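Local coordinates for protein N-terminal domain of PorA (28-171) (Porphyromonas gingivalis ATCC 33277, PDB 6KJK) that forms the N-terminal domain of a type IX secretion system cargo protein that affects PorXY-SigP signalling of that system, at residues G63-C68 with L74-V79; L94-P99 with G107-S112; V5-K8 with I13-N16; C113-E116 with G121-L124; F69-L74 with V79-E84. One frame throughout, in Å; residues are numbered along the deposited sequence. Where two conformers were deposited one is given.

Overall arrangement
The domain is an all-beta sandwich, and from the N terminus interaction 3 comes first, closing the short hairpin at the edge of one sheet. Next come interactions 1 and 5, which cross: 63-68 meets 74-79, while 69-74 meets 79-84, so the disulfide-bridged loop after strand 64-69 is folded back twice on its way to strand 83-85 of the other sheet. Interaction 2 follows and joins the two sheets through the buried core between strands 90-99 and 105-115. Interaction 4 closes the turn that leads from strand 105-115 to strand 125-133. Its Leu124 touches Val5, which brings the last loop back to the first strand.

Interaction 1: residues G63-C68 with L74-V79; sequences GHFALC and LPNVSV
The phenyl ring of Phe65 carries Asn76 over one of its faces, a CH-pi contact in which Asn76 CA sits 3.8 Å from the ring centroid, and it has Ser78 CA near its plane at the edge, 4.2 Å from Phe65 CE1. The imidazole of His64 lies almost parallel to the Asn76 amide, with planes 12° apart, but the approach is oblique, His64 CD2 coming to 3.3 Å from Asn76 ND2. The partner segment opens with a type II beta turn from Leu74 to Val77 folded back on strand 64-69, with Asn76 at its third position and with positive phi. Asn76 grips the main chain of Phe65 twice. Its backbone N donates to Phe65 O (2.8 Å), and its side-chain OD1 takes the hydrogen of Phe65 N (3.0 Å, 165° at the hydrogen), so backbone and side chain of one residue hold both the N-H and the C=O of Phe65. The Phe65 side chain stands between its own backbone N and carbonyl carbon (chi1 68°), which swings the ring out under the turn; beyond it the ring meets Phe109 of the opposite sheet. Farther along the strand, Leu67 packs its CD2 against the main chain of Ser78. Two waters bridge the segments. One links Gly63 O to Asn76 ND2; the other sits between the strand and the turn, accepting from Leu67 N at 2.8 Å and donating to Leu74 O at 2.8 Å and to Val77 O at 2.7 Å.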
# COMPACT_ATOMS: atom_id res chain seq x y z
N GLY A 63 -10.81 -12.37 -1.25
CA GLY A 63 -10.08 -11.31 -0.59
C GLY A 63 -10.55 -9.95 -1.03
O GLY A 63 -11.06 -9.77 -2.13
N HIS A 64 -10.31 -8.95 -0.18
CA HIS A 64 -10.56 -7.55 -0.50
C HIS A 64 -9.42 -6.73 0.08
O HIS A 64 -8.75 -7.15 1.03
CB HIS A 64 -11.87 -7.05 0.12
CG HIS A 64 -13.07 -7.81 -0.35
ND1 HIS A 64 -13.43 -9.02 0.20
CD2 HIS A 64 -13.96 -7.56 -1.33
CE1 HIS A 64 -14.51 -9.48 -0.40
NE2 HIS A 64 -14.85 -8.61 -1.35
N PHE A 65 -9.19 -5.57 -0.50
CA PHE A 65 -8.19 -4.66 0.06
C PHE A 65 -8.83 -3.32 0.39
O PHE A 65 -9.91 -2.97 -0.12
CB PHE A 65 -6.98 -4.48 -0.88
CG PHE A 65 -7.27 -3.74 -2.16
CD1 PHE A 65 -7.18 -2.35 -2.20
CD2 PHE A 65 -7.58 -4.45 -3.34
CE1 PHE A 65 -7.42 -1.67 -3.39
CE2 PHE A 65 -7.78 -3.75 -4.52
CZ PHE A 65 -7.73 -2.39 -4.55
N ALA A 66 -8.15 -2.54 1.21
CA ALA A 66 -8.62 -1.21 1.61
C ALA A 66 -7.40 -0.32 1.72
O ALA A 66 -6.52 -0.55 2.56
CB ALA A 66 -9.37 -1.23 2.95
N LEU A 67 -7.35 0.68 0.87
CA LEU A 67 -6.27 1.67 0.83
C LEU A 67 -6.62 2.88 1.68
O LEU A 67 -7.71 3.44 1.56
CB LEU A 67 -6.13 2.10 -0.63
CG LEU A 67 -5.11 3.20 -0.92
CD1 LEU A 67 -3.69 2.71 -0.59
CD2 LEU A 67 -5.18 3.62 -2.37
N CYS A 68 -5.67 3.33 2.50
CA CYS A 68 -5.80 4.62 3.17
C CYS A 68 -4.63 5.49 2.76
O CYS A 68 -3.48 5.16 3.06
CB CYS A 68 -5.79 4.46 4.68
SG CYS A 68 -7.19 3.55 5.38
N LEU A 74 -13.15 3.00 0.02
CA LEU A 74 -14.01 1.84 0.15
C LEU A 74 -13.28 0.58 -0.31
O LEU A 74 -12.27 0.65 -1.02
CB LEU A 74 -15.27 2.06 -0.70
CG LEU A 74 -16.22 3.09 -0.09
CD1 LEU A 74 -17.34 3.44 -1.05
CD2 LEU A 74 -16.77 2.61 1.23
N PRO A 75 -13.81 -0.61 0.03
CA PRO A 75 -13.11 -1.84 -0.33
C PRO A 75 -12.86 -1.93 -1.83
O PRO A 75 -13.73 -1.62 -2.65
CB PRO A 75 -14.07 -2.94 0.14
CG PRO A 75 -14.80 -2.33 1.28
CD PRO A 75 -14.96 -0.87 0.93
N ASN A 76 -11.64 -2.31 -2.18
CA ASN A 76 -11.20 -2.55 -3.54
C ASN A 76 -11.11 -1.29 -4.39
O ASN A 76 -10.91 -1.39 -5.60
CB ASN A 76 -12.00 -3.64 -4.28
CG ASN A 76 -11.87 -4.98 -3.63
OD1 ASN A 76 -10.92 -5.27 -2.90
ND2 ASN A 76 -12.85 -5.84 -3.89
N VAL A 77 -11.23 -0.10 -3.80
CA VAL A 77 -11.02 1.13 -4.55
C VAL A 77 -9.51 1.36 -4.66
O VAL A 77 -8.81 1.45 -3.65
CB VAL A 77 -11.75 2.30 -3.90
CG1 VAL A 77 -11.35 3.61 -4.53
CG2 VAL A 77 -13.27 2.08 -4.03
N SER A 78 -9.01 1.52 -5.87
CA SER A 78 -7.58 1.49 -6.09
C SER A 78 -6.91 2.86 -6.16
O SER A 78 -5.69 2.91 -6.24
CB SER A 78 -7.24 0.70 -7.35
OG SER A 78 -7.80 1.33 -8.46
N VAL A 79 -7.66 3.96 -6.15
CA VAL A 79 -7.09 5.29 -6.34
C VAL A 79 -7.49 6.17 -5.16
O VAL A 79 -8.67 6.23 -4.79
CB VAL A 79 -7.53 5.90 -7.68
CG1 VAL A 79 -6.90 7.26 -7.90
CG2 VAL A 79 -7.16 4.96 -8.83
O HOH W 1 -12.64 -8.75 -3.95
O HOH W 2 -9.43 0.86 -1.06

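Interaction 2: residues L94-P99 with G107-S112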
# COMPACT_ATOMS: atom_id res chain seq x y z
N LEU A 94 -2.40 -0.19 3.78
CA LEU A 94 -3.15 -1.10 2.92
C LEU A 94 -3.53 -2.30 3.75
O LEU A 94 -2.65 -2.98 4.29
CB LEU A 94 -2.28 -1.52 1.72
CG LEU A 94 -2.94 -2.46 0.71
CD1 LEU A 94 -4.10 -1.78 0.04
CD2 LEU A 94 -1.91 -2.94 -0.32
N ARG A 95 -4.82 -2.56 3.86
CA ARG A 95 -5.32 -3.68 4.62
C ARG A 95 -5.83 -4.73 3.64
O ARG A 95 -6.56 -4.40 2.69
CB ARG A 95 -6.47 -3.21 5.50
CG ARG A 95 -6.05 -2.46 6.74
CD ARG A 95 -7.31 -1.92 7.42
NE ARG A 95 -7.13 -1.46 8.79
CZ ARG A 95 -6.87 -0.20 9.13
NH1 ARG A 95 -6.71 0.73 8.18
NH2 ARG A 95 -6.74 0.14 10.41
N TYR A 96 -5.49 -5.98 3.88
CA TYR A 96 -5.89 -7.09 3.03
C TYR A 96 -6.65 -8.05 3.93
O TYR A 96 -6.12 -8.49 4.96
CB TYR A 96 -4.63 -7.74 2.46
CG TYR A 96 -4.86 -8.99 1.63
CD1 TYR A 96 -5.92 -9.10 0.72
CD2 TYR A 96 -4.01 -10.05 1.76
CE1 TYR A 96 -6.10 -10.25 -0.01
CE2 TYR A 96 -4.17 -11.22 1.02
CZ TYR A 96 -5.23 -11.30 0.12
OH TYR A 96 -5.45 -12.44 -0.66
N THR A 97 -7.89 -8.37 3.56
CA THR A 97 -8.75 -9.21 4.38
C THR A 97 -9.23 -10.38 3.54
O THR A 97 -9.45 -10.23 2.33
CB THR A 97 -9.93 -8.42 4.89
OG1 THR A 97 -10.60 -7.82 3.79
CG2 THR A 97 -9.47 -7.33 5.80
N PHE A 98 -9.36 -11.54 4.15
CA PHE A 98 -9.64 -12.76 3.38
C PHE A 98 -10.02 -13.86 4.35
O PHE A 98 -9.83 -13.72 5.56
CB PHE A 98 -8.41 -13.18 2.54
CG PHE A 98 -7.14 -13.28 3.35
CD1 PHE A 98 -6.78 -14.47 3.99
CD2 PHE A 98 -6.32 -12.18 3.51
CE1 PHE A 98 -5.64 -14.54 4.76
CE2 PHE A 98 -5.17 -12.24 4.27
CZ PHE A 98 -4.83 -13.41 4.91
N PRO A 99 -10.59 -14.96 3.85
CA PRO A 99 -11.06 -16.02 4.75
C PRO A 99 -9.92 -16.73 5.46
O PRO A 99 -8.85 -16.97 4.89
CB PRO A 99 -11.80 -16.97 3.80
CG PRO A 99 -12.19 -16.13 2.64
CD PRO A 99 -11.03 -15.18 2.46
N GLY A 107 -0.96 -12.71 -1.01
CA GLY A 107 -1.58 -11.57 -1.70
C GLY A 107 -0.46 -10.62 -2.08
O GLY A 107 0.50 -10.45 -1.34
N ALA A 108 -0.53 -10.05 -3.26
CA ALA A 108 0.55 -9.19 -3.75
C ALA A 108 -0.04 -7.94 -4.37
O ALA A 108 -1.00 -8.02 -5.16
CB ALA A 108 1.42 -9.93 -4.77
N PHE A 109 0.52 -6.78 -4.01
CA PHE A 109 0.03 -5.51 -4.49
C PHE A 109 1.21 -4.64 -4.85
O PHE A 109 2.31 -4.79 -4.30
CB PHE A 109 -0.77 -4.80 -3.39
CG PHE A 109 -2.00 -5.57 -2.95
CD1 PHE A 109 -1.93 -6.54 -1.96
CD2 PHE A 109 -3.23 -5.35 -3.57
CE1 PHE A 109 -3.07 -7.22 -1.57
CE2 PHE A 109 -4.34 -6.02 -3.17
CZ PHE A 109 -4.28 -6.95 -2.18
N THR A 110 0.98 -3.70 -5.75
CA THR A 110 1.94 -2.63 -5.99
C THR A 110 1.23 -1.32 -5.74
O THR A 110 0.10 -1.14 -6.19
CB THR A 110 2.51 -2.70 -7.41
OG1 THR A 110 3.17 -3.96 -7.58
CG2 THR A 110 3.50 -1.56 -7.68
N PHE A 111 1.88 -0.42 -5.01
CA PHE A 111 1.38 0.93 -4.78
C PHE A 111 2.37 1.88 -5.41
O PHE A 111 3.59 1.79 -5.16
CB PHE A 111 1.28 1.20 -3.28
CG PHE A 111 0.97 2.64 -2.97
CD1 PHE A 111 -0.35 3.10 -2.95
CD2 PHE A 111 1.99 3.54 -2.74
CE1 PHE A 111 -0.62 4.45 -2.65
CE2 PHE A 111 1.73 4.88 -2.46
CZ PHE A 111 0.43 5.32 -2.41
N SER A 112 1.87 2.85 -6.17
CA SER A 112 2.71 3.94 -6.63
C SER A 112 2.07 5.28 -6.37
O SER A 112 0.85 5.45 -6.43
CB SER A 112 2.99 3.86 -8.14
OG SER A 112 3.72 2.68 -8.45
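Phe109 reaches across the beta sandwich from strand 105-115 of one sheet to Leu94 and Tyr96 on strand 90-99 of the other. The two segments run at 154° to each other with their axes 9.5 Å apart, a layer separation filled by side chains. Starting at the root, Phe109 CB touches Leu94 CD2 at 3.8 Å. The next atom, Phe109 CG, is 3.7 Å from the same methyl, which goes on to brush CD1 and makes an off-centre CH-pi contact with the ring, approaching obliquely. With CG opposite the carbonyl carbon (chi1 -62°), the ring runs on along the interface until its far end reaches the tyrosine. There Phe109 CE1 stands over one face of the Tyr96 ring, 4.1 Å from Tyr96 CG, and Phe109 CZ comes to 4.0 Å from Tyr96 CD1. This is a T-shaped stack, with the phenylalanine edge turned to the tyrosine face, planes at 70° and centroids 5.5 Å apart. Phe65, on a strand next to 90-99, also meets the Phe109 ring. Lacking a side chain, Gly107 lets the other end of the tyrosine lie close to its main chain, Tyr96 CE2 being 3.8 Å from Gly107 CA. The phenol oxygen has two hydrogen bonds, with His105 NE2 and Ile60 N, which hold the end of the side chain. On the tyrosine face opposite Phe109 lies Phe98, its CD2 3.4 Å above the ring plane.

Interaction 3: residues V5-K8 with I13-N16; sequences VVIK and ILEN
Ile7 and Leu14 make the tight half of this contact, in the short beta hairpin at the start of the domain. Leu14 N donates to Ile7 O at 2.8 Å, a fairly straight bond with 163° at the hydrogen. The leucine side chain then folds over the same carbonyl, bringing Leu14 CB to 3.3 Å from Ile7 O, and its CD1 goes on to meet Ile7 CG2 at 3.9 Å. The return bond of the pair is not direct: a water accepts from Ile7 N (2.9 Å) and donates to Leu14 O (2.8 Å), showing that the chains have already begun to part. The other face is nearer to solvent, and its loose part is Lys8. Lys8 and Ile13 form an antiparallel non-hydrogen-bonded pair, but the lysine chain runs out fully extended, only its CG coming near Ile13 N. Ile13 leans back instead toward Val6: its CG2, opposite the backbone N, rests 3.8 Å from Val6 CB and also near both valine methyls. Past Leu14 the chain leaves the hairpin, and Asn16 OD1 accepts a hydrogen bond from Thr126 N. The hairpin lies at the edge of its sheet, strand 5-9 pairing on its other side with strand 31-42, while Ile7 and Leu14 both pack on Val127 of strand 125-133 in the facing sheet.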
# COMPACT_ATOMS: atom_id res chain seq x y z
N VAL A 5 10.42 12.09 -3.77
CA VAL A 5 9.32 11.46 -3.05
C VAL A 5 9.75 10.04 -2.72
O VAL A 5 10.20 9.31 -3.62
CB VAL A 5 8.03 11.45 -3.89
CG1 VAL A 5 6.95 10.69 -3.15
CG2 VAL A 5 7.61 12.87 -4.17
N VAL A 6 9.64 9.66 -1.45
CA VAL A 6 10.04 8.34 -0.99
C VAL A 6 8.91 7.73 -0.16
O VAL A 6 8.02 8.43 0.34
CB VAL A 6 11.37 8.32 -0.19
CG1 VAL A 6 12.48 8.91 -1.04
CG2 VAL A 6 11.25 9.11 1.11
N ILE A 7 8.99 6.42 -0.00
CA ILE A 7 8.12 5.68 0.90
C ILE A 7 8.98 5.18 2.04
O ILE A 7 10.09 4.67 1.82
CB ILE A 7 7.42 4.54 0.15
CG1 ILE A 7 6.49 5.15 -0.92
CG2 ILE A 7 6.63 3.66 1.10
CD1 ILE A 7 6.05 4.19 -2.02
N LYS A 8 8.51 5.39 3.26
CA LYS A 8 9.19 4.97 4.47
C LYS A 8 8.35 3.90 5.16
O LYS A 8 7.12 4.01 5.24
CB LYS A 8 9.34 6.18 5.40
CG LYS A 8 10.12 5.98 6.67
CD LYS A 8 10.30 7.30 7.40
CE LYS A 8 11.14 7.17 8.64
NZ LYS A 8 11.44 8.53 9.18
N ILE A 13 13.76 4.60 5.11
CA ILE A 13 13.38 5.01 3.76
C ILE A 13 13.60 3.83 2.82
O ILE A 13 14.70 3.26 2.76
CB ILE A 13 14.23 6.21 3.33
CG1 ILE A 13 13.94 7.43 4.20
CG2 ILE A 13 14.06 6.49 1.84
CD1 ILE A 13 14.93 8.60 3.92
N LEU A 14 12.57 3.43 2.09
CA LEU A 14 12.71 2.33 1.15
C LEU A 14 13.42 2.78 -0.12
O LEU A 14 13.21 3.87 -0.64
CB LEU A 14 11.35 1.82 0.73
CG LEU A 14 10.44 1.25 1.83
CD1 LEU A 14 9.13 0.72 1.22
CD2 LEU A 14 11.12 0.24 2.73
N GLU A 15 14.25 1.88 -0.65
CA GLU A 15 14.67 2.11 -2.03
C GLU A 15 13.45 2.04 -2.95
O GLU A 15 12.47 1.37 -2.64
CB GLU A 15 15.83 1.16 -2.41
CG GLU A 15 15.52 -0.29 -2.65
CD GLU A 15 16.76 -1.09 -3.13
OE1 GLU A 15 17.92 -0.78 -2.75
OE2 GLU A 15 16.56 -2.03 -3.92
N ASN A 16 13.50 2.78 -4.06
CA ASN A 16 12.38 2.73 -4.98
C ASN A 16 12.20 1.32 -5.50
O ASN A 16 13.17 0.57 -5.64
CB ASN A 16 12.57 3.68 -6.15
CG ASN A 16 11.27 3.96 -6.85
OD1 ASN A 16 10.23 4.05 -6.20
ND2 ASN A 16 11.30 4.13 -8.17
O HOH W 3 10.82 4.95 -1.75

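Interaction 4: residues C113-E116 with G121-L124; sequences CFPE and GTEL
The turn between strands 105-115 and 125-133, antiparallel neighbours in one sheet of the beta sandwich, is closed here by Cys113 to Pro115 meeting Thr122 to Leu124. Cys113 O receives the hydrogen of Leu124 N at 2.7 Å (164° at the hydrogen), and Glu123 CA adds a CA-H...O contact to that oxygen at 3.5 Å, so the strand pairing is carried back into the loop. Phe114 and Glu123 lie side by side and point the same way, with ring and carboxylate planes 43° apart. The glutamate chain bends at its second torsion (chi2 86°), which lays the end of the side chain alongside the ring's outer carbons, approaching obliquely: Glu123 CG is 3.4 Å from Phe114 CE2, and OE2 runs beside CE2 and CZ. Lys53 makes a cation-pi contact with the same ring. Thr122 OG1, hydrogen-bonded to Ala119 O, lies in the ring plane at 3.7 Å from Phe114 CD2. Pro115 turns its CD to the loop, 3.2 Å from Thr122 O and 3.8 Å from Leu124 CG, while Leu124 CD1 settles 3.6 Å from Pro115 N. Leu124 also reaches Val5 and the side chains of Ile48 and Val50. Buried in the midst of this packing, the backbone nitrogen Glu123 N has no hydrogen-bonding partner in the model.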
# COMPACT_ATOMS: atom_id res chain seq x y z
N CYS A 113 2.93 6.25 -6.16
CA CYS A 113 2.58 7.66 -6.05
C CYS A 113 2.78 8.30 -7.42
O CYS A 113 3.85 8.13 -8.02
CB CYS A 113 3.54 8.29 -5.03
SG CYS A 113 3.12 9.88 -4.36
N PHE A 114 1.78 9.01 -7.91
CA PHE A 114 1.91 9.70 -9.18
C PHE A 114 1.71 11.19 -8.96
O PHE A 114 0.96 11.60 -8.05
CB PHE A 114 0.79 9.27 -10.12
CG PHE A 114 0.92 7.86 -10.60
CD1 PHE A 114 0.43 6.79 -9.84
CD2 PHE A 114 1.49 7.59 -11.83
CE1 PHE A 114 0.53 5.49 -10.31
CE2 PHE A 114 1.59 6.29 -12.30
CZ PHE A 114 1.10 5.24 -11.53
N PRO A 115 2.33 12.04 -9.78
CA PRO A 115 1.93 13.44 -9.80
C PRO A 115 0.45 13.51 -10.11
O PRO A 115 -0.12 12.63 -10.76
CB PRO A 115 2.75 14.03 -10.96
CG PRO A 115 3.84 13.04 -11.22
CD PRO A 115 3.25 11.71 -10.89
N GLU A 116 -0.17 14.57 -9.60
CA GLU A 116 -1.59 14.81 -9.76
C GLU A 116 -2.15 14.39 -11.12
O GLU A 116 -3.27 13.87 -11.20
CB GLU A 116 -1.85 16.29 -9.53
CG GLU A 116 -3.04 16.49 -8.72
CD GLU A 116 -3.49 17.90 -8.76
OE1 GLU A 116 -2.70 18.83 -8.46
OE2 GLU A 116 -4.65 18.05 -9.12
N GLY A 121 3.66 6.21 -16.61
CA GLY A 121 5.10 6.32 -16.58
C GLY A 121 5.66 7.43 -15.72
O GLY A 121 6.88 7.60 -15.68
N THR A 122 4.81 8.20 -15.04
CA THR A 122 5.27 9.31 -14.22
C THR A 122 5.43 8.96 -12.74
O THR A 122 5.64 9.87 -11.93
CB THR A 122 4.36 10.53 -14.41
OG1 THR A 122 3.01 10.18 -14.07
CG2 THR A 122 4.39 10.99 -15.85
N GLU A 123 5.36 7.68 -12.37
CA GLU A 123 5.48 7.27 -10.96
C GLU A 123 6.62 7.98 -10.25
O GLU A 123 7.76 7.99 -10.71
CB GLU A 123 5.74 5.76 -10.90
CG GLU A 123 4.58 4.89 -11.38
CD GLU A 123 4.57 4.64 -12.90
OE1 GLU A 123 5.35 5.29 -13.63
OE2 GLU A 123 3.76 3.80 -13.35
N LEU A 124 6.32 8.57 -9.08
CA LEU A 124 7.33 9.20 -8.26
C LEU A 124 7.97 8.26 -7.26
O LEU A 124 9.11 8.47 -6.84
CB LEU A 124 6.71 10.36 -7.46
CG LEU A 124 5.98 11.38 -8.34
CD1 LEU A 124 5.11 12.29 -7.50
CD2 LEU A 124 6.98 12.20 -9.14

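Interaction 5: residues F69-L74 with V79-E84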
# COMPACT_ATOMS: atom_id res chain seq x y z
N PHE A 69 -4.91 6.61 2.12
CA PHE A 69 -3.87 7.58 1.79
C PHE A 69 -4.61 8.90 1.59
O PHE A 69 -5.32 9.04 0.59
CB PHE A 69 -3.14 7.15 0.53
CG PHE A 69 -2.03 8.06 0.18
CD1 PHE A 69 -0.95 8.22 1.02
CD2 PHE A 69 -2.04 8.77 -1.02
CE1 PHE A 69 0.08 9.12 0.72
CE2 PHE A 69 -1.01 9.64 -1.34
CZ PHE A 69 0.05 9.79 -0.49
N GLY A 70 -4.49 9.82 2.53
CA GLY A 70 -5.31 11.04 2.52
C GLY A 70 -6.72 10.78 3.02
O GLY A 70 -7.20 11.50 3.89
N GLN A 71 -7.34 9.71 2.54
CA GLN A 71 -8.64 9.24 2.99
C GLN A 71 -8.61 7.72 2.94
O GLN A 71 -7.89 7.13 2.11
CB GLN A 71 -9.71 9.77 2.03
CG GLN A 71 -11.16 9.40 2.32
CD GLN A 71 -12.02 9.93 1.19
OE1 GLN A 71 -11.85 11.07 0.76
NE2 GLN A 71 -12.90 9.09 0.66
N CYS A 72 -9.38 7.06 3.78
CA CYS A 72 -9.57 5.62 3.68
C CYS A 72 -10.65 5.36 2.65
O CYS A 72 -11.80 5.79 2.83
CB CYS A 72 -9.93 5.04 5.04
SG CYS A 72 -8.49 5.00 6.14
N MET A 73 -10.31 4.64 1.59
CA MET A 73 -11.23 4.38 0.49
C MET A 73 -12.04 3.11 0.75
O MET A 73 -11.71 2.28 1.58
CB MET A 73 -10.43 4.25 -0.81
CG MET A 73 -9.42 5.36 -1.04
SD MET A 73 -10.06 7.02 -0.87
CE MET A 73 -11.03 7.16 -2.37
N LEU A 74 -13.15 3.00 0.02
CA LEU A 74 -14.01 1.84 0.15
C LEU A 74 -13.28 0.58 -0.31
O LEU A 74 -12.27 0.65 -1.02
CB LEU A 74 -15.27 2.06 -0.70
CG LEU A 74 -16.22 3.09 -0.09
CD1 LEU A 74 -17.34 3.44 -1.05
CD2 LEU A 74 -16.77 2.61 1.23
N VAL A 79 -7.66 3.96 -6.15
CA VAL A 79 -7.09 5.29 -6.34
C VAL A 79 -7.49 6.17 -5.16
O VAL A 79 -8.67 6.23 -4.79
CB VAL A 79 -7.53 5.90 -7.68
CG1 VAL A 79 -6.90 7.26 -7.90
CG2 VAL A 79 -7.16 4.96 -8.83
N SER A 80 -6.51 6.84 -4.58
CA SER A 80 -6.73 7.78 -3.49
C SER A 80 -7.19 9.13 -4.04
O SER A 80 -7.09 9.42 -5.23
CB SER A 80 -5.41 7.99 -2.73
OG SER A 80 -4.55 8.90 -3.39
N PRO A 81 -7.62 10.03 -3.15
CA PRO A 81 -7.78 11.43 -3.54
C PRO A 81 -6.42 12.07 -3.78
O PRO A 81 -5.37 11.52 -3.44
CB PRO A 81 -8.44 12.09 -2.33
CG PRO A 81 -8.82 10.99 -1.39
CD PRO A 81 -7.89 9.81 -1.72
N VAL A 82 -6.44 13.28 -4.32
CA VAL A 82 -5.23 14.09 -4.41
C VAL A 82 -4.82 14.46 -3.00
O VAL A 82 -5.64 14.92 -2.19
CB VAL A 82 -5.47 15.35 -5.25
CG1 VAL A 82 -4.22 16.18 -5.33
CG2 VAL A 82 -5.93 14.95 -6.68
N VAL A 83 -3.53 14.30 -2.70
CA VAL A 83 -2.96 14.60 -1.39
C VAL A 83 -1.76 15.51 -1.60
O VAL A 83 -0.96 15.28 -2.51
CB VAL A 83 -2.51 13.32 -0.66
CG1 VAL A 83 -1.87 13.67 0.71
CG2 VAL A 83 -3.67 12.38 -0.48
N GLU A 84 -1.64 16.56 -0.78
CA GLU A 84 -0.49 17.47 -0.83
C GLU A 84 0.52 17.00 0.21
O GLU A 84 0.28 17.16 1.42
CB GLU A 84 -0.94 18.89 -0.49
CG GLU A 84 0.16 19.93 -0.71
CD GLU A 84 -0.42 21.32 -1.07
OE1 GLU A 84 -1.08 21.48 -2.14
OE2 GLU A 84 -0.22 22.25 -0.27
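At Gly70, whose CA lies 5.8 Å from Val83 CA, the chain reverses in a classic gamma turn (phi 78°, psi -46°), closed by a weak bond from Gln71 N to Phe69 O at 2.9 Å and backed by Phe69 N to Gln71 O at 3.0 Å. The reversal lies at the end of strand 64-69, where the disulfide between Cys68 and Cys72 also ties the turn across its neck, and the segment 79-84 runs alongside it on its way into strand 83-85 of the other sheet of the beta sandwich. Side chains carry most of the contact. Phe69 has its CG opposite the backbone N (chi1 -177°), which carries the ring inward beside Ser80: Ser80 CB lies in the ring plane at its edge, and Ser80 OG is 3.5 Å from Phe69 CD2. The next ring atom, Phe69 CE2, touches Val83 CG2 at 3.9 Å, and that methyl also rests against Gly70 CA, which has no side chain to keep it off. On the outer side, Pro81 is met from two directions. Gln71 crosses it at about a right angle, touching Pro81 CG with its CB and OE1, whereas Met73 brings its sulfur end-on to the proline ring, SD being 3.6 Å from Pro81 CD. The bent methionine chain brings its CE to 3.5 Å from Val79 O. Ser80 OG is held twice: it accepts from Gly52 N of strand 48-58 and donates to Pro81 O at 2.7 Å.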